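Side-chain contact in chlorite Dismutase (Nitrobacter winogradskyi, PDB 3QPI), which binds heme b and probably uses its iron to convert chlorite into chloride and molecular oxygen: residues V73-G76 / L77-E81. Residues are numbered along the deposited sequence; the frame is centred on the assembly and turned at random.
Sequences VQAG and LGRNE
Ala75 puts its methyl group over one face of the Arg79 guanidinium, with CB 3.6 Å from Arg79 NH1 and 3.9 Å from Arg79 CD. One face of the flat group is therefore covered by a methyl from four residues back in the chain. Next comes Gly76, whose carbonyl turns in toward the same arginine: Gly76 O packs 3.6 Å from Arg79 CG, in the aliphatic stem. That oxygen also accepts a hydrogen bond from a water, at 2.6 Å between Gly76 O and the water oxygen. The water in turn accepts from Arg79 twice, from the backbone N at 3.2 Å and from NE at 2.9 Å. Three bonds thus pin it inside the turn and tie the backbone to the guanidinium. A bend at chi3 (-65°) folds the arginine back so that NE can reach this water while the head passes across Ala75. Beyond the turn, NH1 and NH2 donate to the carbonyls of Pro123 and Ala124. A leucine in place of Arg79 would probably leave those two carbonyls without these donors and the water without its bond from NE. All of this is a surface loop leading from helix 64-73 to strand 84-92, away from the heme site; Arg79 touches Ala126 at strand 126-131, and the Leu77 side chain packs on Gln128 of that strand and on Trp144 of strand 141-147.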
loop_
_atom_site.group_PDB
_atom_site.type_symbol
_atom_site.label_atom_id
_atom_site.label_comp_id
_atom_site.label_asym_id
_atom_site.label_seq_id
_atom_site.Cartn_x
_atom_site.Cartn_y
_atom_site.Cartn_z
ATOM N N VAL A 73 -10.226 10.060 11.979
ATOM C CA VAL A 73 -9.844 10.926 10.856
ATOM C C VAL A 73 -9.886 10.276 9.467
ATOM O O VAL A 73 -10.084 10.972 8.483
ATOM C CB VAL A 73 -8.455 11.572 11.050
ATOM C CG1 VAL A 73 -8.477 12.538 12.242
ATOM C CG2 VAL A 73 -7.387 10.519 11.220
ATOM N N GLN A 74 -9.714 8.961 9.371
ATOM C CA GLN A 74 -9.530 8.334 8.058
ATOM C C GLN A 74 -10.785 8.380 7.186
ATOM O O GLN A 74 -11.905 8.407 7.690
ATOM C CB GLN A 74 -9.036 6.885 8.204
ATOM C CG GLN A 74 -10.097 5.885 8.589
ATOM C CD GLN A 74 -9.506 4.664 9.274
ATOM O OE1 GLN A 74 -8.282 4.524 9.388
ATOM N NE2 GLN A 74 -10.371 3.784 9.751
ATOM N N ALA A 75 -10.581 8.388 5.873
ATOM C CA ALA A 75 -11.690 8.365 4.926
ATOM C C ALA A 75 -11.779 6.992 4.263
ATOM O O ALA A 75 -10.903 6.139 4.447
ATOM C CB ALA A 75 -11.515 9.452 3.884
ATOM N N GLY A 76 -12.840 6.768 3.502
ATOM C CA GLY A 76 -13.031 5.488 2.839
ATOM C C GLY A 76 -12.641 5.542 1.374
ATOM O O GLY A 76 -12.374 6.617 0.839
ATOM N N LEU A 77 -12.625 4.382 0.726
ATOM C CA LEU A 77 -12.377 4.298 -0.700
ATOM C C LEU A 77 -13.611 4.799 -1.452
ATOM O O LEU A 77 -14.716 4.822 -0.906
ATOM C CB LEU A 77 -12.072 2.849 -1.109
ATOM C CG LEU A 77 -10.967 2.127 -0.306
ATOM C CD1 LEU A 77 -10.717 0.706 -0.814
ATOM C CD2 LEU A 77 -9.667 2.930 -0.320
ATOM N N GLY A 78 -13.421 5.194 -2.704
ATOM C CA GLY A 78 -14.530 5.516 -3.575
ATOM C C GLY A 78 -15.048 6.942 -3.468
ATOM O O GLY A 78 -16.136 7.220 -3.954
ATOM N N ARG A 79 -14.286 7.846 -2.846
ATOM C CA ARG A 79 -14.707 9.248 -2.763
ATOM C C ARG A 79 -14.775 9.836 -4.161
ATOM O O ARG A 79 -13.874 9.635 -4.976
ATOM C CB ARG A 79 -13.758 10.081 -1.909
ATOM C CG ARG A 79 -13.759 9.718 -0.436
ATOM C CD ARG A 79 -12.636 10.425 0.297
ATOM N NE ARG A 79 -11.302 10.002 -0.136
ATOM C CZ ARG A 79 -10.173 10.546 0.320
ATOM N NH1 ARG A 79 -10.239 11.529 1.219
ATOM N NH2 ARG A 79 -8.980 10.107 -0.106
ATOM N N ASN A 80 -15.842 10.570 -4.438
ATOM C CA ASN A 80 -15.999 11.162 -5.752
ATOM C C ASN A 80 -14.808 12.027 -6.161
ATOM O O ASN A 80 -14.396 11.987 -7.317
ATOM C CB ASN A 80 -17.290 11.972 -5.834
ATOM C CG ASN A 80 -18.516 11.123 -5.596
ATOM O OD1 ASN A 80 -18.511 9.910 -5.846
ATOM N ND2 ASN A 80 -19.579 11.750 -5.098
ATOM N N GLU A 81 -14.248 12.793 -5.229
ATOM C CA GLU A 81 -13.107 13.652 -5.570
ATOM C C GLU A 81 -11.767 12.898 -5.647
ATOM O O GLU A 81 -10.802 13.386 -6.252
ATOM C CB GLU A 81 -12.986 14.824 -4.592
ATOM C CG GLU A 81 -12.338 14.483 -3.260
ATOM C CD GLU A 81 -13.280 13.784 -2.285
ATOM O OE1 GLU A 81 -14.414 13.416 -2.702
ATOM O OE2 GLU A 81 -12.871 13.601 -1.102
HETATM O O HOH W 1 -11.479 7.468 -1.456
#